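Local coordinates for Lin1840 protein (PDB 4ZOC) that probably hydrolyses terminal, non-reducing beta-D-glucosyl residues to release beta-D-glucose, as a glycosyl hydrolase family 3 enzyme linked to beta-1,2-glucan breakdown, at residues A52-S64 / Y76-A90. The protein carries 2 engineered substitutions. Sequence-based numbering, arbitrary orientation.
Sequences AHTENAGSVLGSS and YLKTNRLGIPLVFMA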
loop_
_atom_site.group_PDB
_atom_site.type_symbol
_atom_site.label_atom_id
_atom_site.label_comp_id
_atom_site.label_asym_id
_atom_site.label_seq_id
_atom_site.Cartn_x
_atom_site.Cartn_y
_atom_site.Cartn_z
ATOM N N ALA A 52 -36.378 -15.735 -26.239
ATOM C CA ALA A 52 -37.151 -15.031 -25.269
ATOM C C ALA A 52 -36.260 -14.074 -24.428
ATOM O O ALA A 52 -36.713 -13.018 -23.980
ATOM C CB ALA A 52 -37.918 -16.016 -24.386
ATOM N N HIS A 53 -35.013 -14.416 -24.220
ATOM C CA HIS A 53 -34.085 -13.509 -23.488
ATOM C C HIS A 53 -33.633 -12.375 -24.405
ATOM O O HIS A 53 -33.714 -11.223 -24.038
ATOM C CB HIS A 53 -32.851 -14.263 -22.983
ATOM C CG HIS A 53 -33.179 -15.322 -21.975
ATOM N ND1 HIS A 53 -32.609 -16.570 -22.008
ATOM C CD2 HIS A 53 -33.998 -15.311 -20.914
ATOM C CE1 HIS A 53 -33.091 -17.305 -21.023
ATOM N NE2 HIS A 53 -33.928 -16.551 -20.334
ATOM N N THR A 54 -33.168 -12.699 -25.604
ATOM C CA THR A 54 -32.586 -11.698 -26.454
ATOM C C THR A 54 -33.598 -10.700 -27.025
ATOM O O THR A 54 -33.302 -9.515 -27.156
ATOM C CB THR A 54 -31.650 -12.315 -27.508
ATOM O OG1 THR A 54 -32.387 -13.091 -28.456
ATOM C CG2 THR A 54 -30.607 -13.174 -26.840
ATOM N N GLU A 55 -34.821 -11.145 -27.258
ATOM C CA GLU A 55 -35.850 -10.286 -27.768
ATOM C C GLU A 55 -36.369 -9.375 -26.691
ATOM O O GLU A 55 -37.115 -8.457 -26.987
ATOM C CB GLU A 55 -36.995 -11.103 -28.326
ATOM C CG GLU A 55 -36.518 -11.928 -29.545
ATOM C CD GLU A 55 -37.576 -12.820 -30.103
ATOM O OE1 GLU A 55 -37.257 -13.422 -31.106
ATOM O OE2 GLU A 55 -38.694 -12.914 -29.528
ATOM N N ASN A 56 -35.990 -9.638 -25.427
ATOM C CA ASN A 56 -36.391 -8.776 -24.291
ATOM C C ASN A 56 -35.224 -8.138 -23.466
ATOM O O ASN A 56 -35.464 -7.442 -22.491
ATOM C CB ASN A 56 -37.319 -9.551 -23.358
ATOM C CG ASN A 56 -38.588 -9.917 -24.074
ATOM O OD1 ASN A 56 -39.407 -9.052 -24.400
ATOM N ND2 ASN A 56 -38.662 -11.124 -24.445
ATOM N N ALA A 57 -34.012 -8.334 -23.918
ATOM C CA ALA A 57 -32.848 -7.701 -23.272
ATOM C C ALA A 57 -32.899 -6.214 -23.271
ATOM O O ALA A 57 -33.449 -5.582 -24.170
ATOM C CB ALA A 57 -31.572 -8.197 -23.953
ATOM N N GLY A 58 -32.341 -5.589 -22.213
ATOM C CA GLY A 58 -32.487 -4.138 -22.058
ATOM C C GLY A 58 -31.508 -3.360 -22.879
ATOM O O GLY A 58 -31.794 -2.231 -23.340
ATOM N N SER A 59 -30.339 -3.938 -23.104
ATOM C CA SER A 59 -29.283 -3.111 -23.693
ATOM C C SER A 59 -28.254 -3.917 -24.478
ATOM O O SER A 59 -28.021 -5.054 -24.187
ATOM C CB SER A 59 -28.623 -2.311 -22.487
ATOM O OG SER A 59 -27.512 -1.527 -22.926
ATOM N N VAL A 60 -27.606 -3.250 -25.441
ATOM C CA VAL A 60 -26.456 -3.672 -26.147
ATOM C C VAL A 60 -25.226 -2.941 -25.687
ATOM O O VAL A 60 -25.284 -1.736 -25.505
ATOM C CB VAL A 60 -26.646 -3.312 -27.634
ATOM C CG1 VAL A 60 -25.435 -3.728 -28.448
ATOM C CG2 VAL A 60 -27.863 -4.042 -28.158
ATOM N N LEU A 61 -24.095 -3.646 -25.507
ATOM C CA LEU A 61 -22.839 -2.866 -25.416
ATOM C C LEU A 61 -21.841 -3.247 -26.480
ATOM O O LEU A 61 -21.722 -4.427 -26.879
ATOM C CB LEU A 61 -22.189 -2.911 -24.051
ATOM C CG LEU A 61 -21.224 -4.077 -23.832
ATOM C CD1 LEU A 61 -20.481 -3.843 -22.542
ATOM C CD2 LEU A 61 -22.126 -5.268 -23.743
ATOM N N GLY A 62 -21.185 -2.220 -27.007
ATOM C CA GLY A 62 -20.181 -2.405 -27.975
ATOM C C GLY A 62 -20.669 -2.762 -29.399
ATOM O O GLY A 62 -20.015 -3.532 -30.094
ATOM N N SER A 63 -21.782 -2.170 -29.801
ATOM C CA SER A 63 -22.136 -2.134 -31.241
ATOM C C SER A 63 -20.897 -1.738 -32.100
ATOM O O SER A 63 -20.070 -0.962 -31.664
ATOM C CB SER A 63 -23.293 -1.192 -31.513
ATOM O OG SER A 63 -23.533 -1.064 -32.898
ATOM N N SER A 64 -20.748 -2.361 -33.275
ATOM C CA SER A 64 -19.583 -2.113 -34.097
ATOM C C SER A 64 -19.698 -0.941 -35.018
ATOM O O SER A 64 -18.665 -0.475 -35.512
ATOM C CB SER A 64 -19.123 -3.401 -34.869
ATOM O OG SER A 64 -20.156 -3.873 -35.702
ATOM N N TYR A 76 -35.097 -6.011 -33.395
ATOM C CA TYR A 76 -35.578 -6.127 -32.052
ATOM C C TYR A 76 -37.005 -5.560 -31.938
ATOM O O TYR A 76 -37.867 -6.164 -31.291
ATOM C CB TYR A 76 -34.669 -5.327 -31.124
ATOM C CG TYR A 76 -34.990 -5.480 -29.653
ATOM C CD1 TYR A 76 -35.828 -4.603 -29.018
ATOM C CD2 TYR A 76 -34.355 -6.421 -28.906
ATOM C CE1 TYR A 76 -36.116 -4.733 -27.664
ATOM C CE2 TYR A 76 -34.553 -6.512 -27.528
ATOM C CZ TYR A 76 -35.443 -5.651 -26.923
ATOM O OH TYR A 76 -35.670 -5.746 -25.557
ATOM N N LEU A 77 -37.264 -4.398 -32.572
ATOM C CA LEU A 77 -38.553 -3.780 -32.481
ATOM C C LEU A 77 -39.613 -4.493 -33.321
ATOM O O LEU A 77 -40.787 -4.361 -33.010
ATOM C CB LEU A 77 -38.496 -2.305 -32.878
ATOM C CG LEU A 77 -37.783 -1.327 -31.935
ATOM C CD1 LEU A 77 -37.605 0.015 -32.541
ATOM C CD2 LEU A 77 -38.522 -1.185 -30.639
ATOM N N LYS A 78 -39.215 -5.244 -34.339
ATOM C CA LYS A 78 -40.196 -6.088 -35.056
ATOM C C LYS A 78 -40.813 -7.126 -34.095
ATOM O O LYS A 78 -41.997 -7.475 -34.258
ATOM C CB LYS A 78 -39.586 -6.833 -36.243
ATOM C CG LYS A 78 -39.301 -5.998 -37.457
ATOM C CD LYS A 78 -38.686 -6.835 -38.591
ATOM C CE LYS A 78 -38.152 -5.958 -39.724
ATOM N NZ LYS A 78 -38.972 -6.051 -40.961
ATOM N N THR A 79 -40.029 -7.622 -33.125
ATOM C CA THR A 79 -40.447 -8.719 -32.258
ATOM C C THR A 79 -40.755 -8.366 -30.810
ATOM O O THR A 79 -41.388 -9.167 -30.073
ATOM C CB THR A 79 -39.444 -9.856 -32.293
ATOM O OG1 THR A 79 -38.121 -9.419 -31.890
ATOM C CG2 THR A 79 -39.399 -10.458 -33.727
ATOM N N ASN A 80 -40.343 -7.174 -30.379
ATOM C CA ASN A 80 -40.567 -6.827 -29.020
ATOM C C ASN A 80 -42.055 -6.525 -28.761
ATOM O O ASN A 80 -42.639 -5.671 -29.430
ATOM C CB ASN A 80 -39.745 -5.598 -28.654
ATOM C CG ASN A 80 -39.804 -5.309 -27.181
ATOM O OD1 ASN A 80 -40.560 -4.452 -26.728
ATOM N ND2 ASN A 80 -38.999 -6.038 -26.425
ATOM N N ARG A 81 -42.641 -7.139 -27.742
ATOM C CA ARG A 81 -44.110 -7.055 -27.611
ATOM C C ARG A 81 -44.608 -5.644 -27.315
ATOM O O ARG A 81 -45.586 -5.191 -27.912
ATOM C CB ARG A 81 -44.614 -7.988 -26.544
ATOM C CG ARG A 81 -46.131 -8.004 -26.344
ATOM C CD ARG A 81 -46.449 -9.052 -25.298
ATOM N NE ARG A 81 -46.035 -8.667 -23.939
ATOM C CZ ARG A 81 -46.767 -7.966 -23.071
ATOM N NH1 ARG A 81 -47.992 -7.594 -23.416
ATOM N NH2 ARG A 81 -46.325 -7.672 -21.829
ATOM N N LEU A 82 -43.943 -4.939 -26.385
ATOM C CA LEU A 82 -44.399 -3.604 -25.991
ATOM C C LEU A 82 -43.707 -2.420 -26.652
ATOM O O LEU A 82 -44.131 -1.284 -26.416
ATOM C CB LEU A 82 -44.357 -3.432 -24.456
ATOM C CG LEU A 82 -45.211 -4.411 -23.652
ATOM C CD1 LEU A 82 -44.860 -4.338 -22.174
ATOM C CD2 LEU A 82 -46.703 -4.134 -23.853
ATOM N N GLY A 83 -42.710 -2.669 -27.518
ATOM C CA GLY A 83 -42.083 -1.574 -28.239
ATOM C C GLY A 83 -41.044 -0.835 -27.410
ATOM O O GLY A 83 -40.926 0.372 -27.494
ATOM N N ILE A 84 -40.327 -1.587 -26.589
ATOM C CA ILE A 84 -39.273 -1.003 -25.704
ATOM C C ILE A 84 -37.926 -1.130 -26.420
ATOM O O ILE A 84 -37.368 -2.266 -26.514
ATOM C CB ILE A 84 -39.225 -1.681 -24.332
ATOM C CG1 ILE A 84 -40.562 -1.579 -23.607
ATOM C CG2 ILE A 84 -38.225 -0.973 -23.424
ATOM C CD1 ILE A 84 -40.597 -2.487 -22.383
ATOM N N PRO A 85 -37.446 -0.012 -27.011
ATOM C CA PRO A 85 -36.201 -0.068 -27.763
ATOM C C PRO A 85 -35.018 -0.377 -26.880
ATOM O O PRO A 85 -35.066 -0.140 -25.673
ATOM C CB PRO A 85 -36.021 1.365 -28.331
ATOM C CG PRO A 85 -37.262 2.056 -28.034
ATOM C CD PRO A 85 -37.892 1.368 -26.844
ATOM N N LEU A 86 -33.996 -0.935 -27.505
ATOM C CA LEU A 86 -32.692 -1.156 -26.867
ATOM C C LEU A 86 -31.954 0.121 -26.610
ATOM O O LEU A 86 -32.040 1.085 -27.381
ATOM C CB LEU A 86 -31.811 -2.022 -27.764
ATOM C CG LEU A 86 -32.224 -3.490 -27.868
ATOM C CD1 LEU A 86 -31.641 -4.098 -29.071
ATOM C CD2 LEU A 86 -31.789 -4.245 -26.628
ATOM N N VAL A 87 -31.174 0.133 -25.520
ATOM C CA VAL A 87 -30.213 1.238 -25.327
ATOM C C VAL A 87 -28.802 0.698 -25.604
ATOM O O VAL A 87 -28.508 -0.438 -25.230
ATOM C CB VAL A 87 -30.324 1.933 -23.892
ATOM C CG1 VAL A 87 -30.202 0.906 -22.755
ATOM C CG2 VAL A 87 -29.350 3.091 -23.840
ATOM N N PHE A 88 -27.999 1.476 -26.346
ATOM C CA PHE A 88 -26.668 1.091 -26.860
ATOM C C PHE A 88 -25.608 1.878 -26.123
ATOM O O PHE A 88 -25.612 3.130 -26.117
ATOM C CB PHE A 88 -26.581 1.424 -28.360
ATOM C CG PHE A 88 -27.353 0.460 -29.248
ATOM C CD1 PHE A 88 -28.758 0.539 -29.349
ATOM C CD2 PHE A 88 -26.680 -0.558 -29.917
ATOM C CE1 PHE A 88 -29.429 -0.376 -30.128
ATOM C CE2 PHE A 88 -27.343 -1.465 -30.735
ATOM C CZ PHE A 88 -28.735 -1.390 -30.818
ATOM N N MET A 89 -24.690 1.147 -25.523
ATOM C CA MET A 89 -23.619 1.724 -24.747
ATOM C C MET A 89 -22.253 1.291 -25.274
ATOM O O MET A 89 -22.106 0.207 -25.903
ATOM C CB MET A 89 -23.757 1.241 -23.313
ATOM C CG MET A 89 -25.144 1.349 -22.734
ATOM S SD MET A 89 -25.173 1.388 -20.941
ATOM C CE MET A 89 -26.924 1.218 -20.694
ATOM N N ALA A 90 -21.241 2.140 -25.039
ATOM C CA ALA A 90 -19.916 1.802 -25.587
ATOM C C ALA A 90 -18.820 2.451 -24.771
ATOM O O ALA A 90 -19.068 3.402 -24.024
ATOM C CB ALA A 90 -19.832 2.277 -27.026
HETATM O O HOH W 1 -37.482 -8.320 -29.665
HETATM O O HOH W 2 -39.594 -6.425 -23.464
HETATM O O HOH W 3 -41.333 -9.139 -26.220
HETATM O O HOH W 4 -23.094 0.140 -28.502
#
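Ser59, Val60 and Leu61 pair in parallel with Val87, Phe88 and Met89. Four backbone bonds alternate along the pair: Val87 N to Gly58 O, Val60 N to Val87 O (3.0 Å), Met89 N to Val60 O (2.9 Å) and Gly62 N to Met89 O. Val87 O is gripped twice, since Ser59 OG, placed anti to its own backbone N (chi1 176°), also donates to it at 2.7 Å from above the carbonyl plane; this buried hydroxyl suits its place by also bonding Gln24 NE2.

On the face carrying Val60 and Phe88 the contact is apolar. Beta-branched Val60 offers CB, CG1 and CG2 to the flat Phe88 ring, CB lying over one face in a CH-pi contact 4.0 Å from the centroid; Leu86 CD1 and Ser63 CB flank the pair.

Before the strands, Asn80 ND2 donates to Glu55 O (3.1 Å) while its OD1 accepts from Ile84 N, a double role that suits an amide. Tyr76 combines a weak bond from OH to Ala57 O with a ring whose centre Leu86 CG covers.

Strands 59-61 and 87-90, linked through helix 66-79 in a beta-alpha-beta crossover, are neighbours in the TIM-type barrel, between strands 23-25 and 133-134.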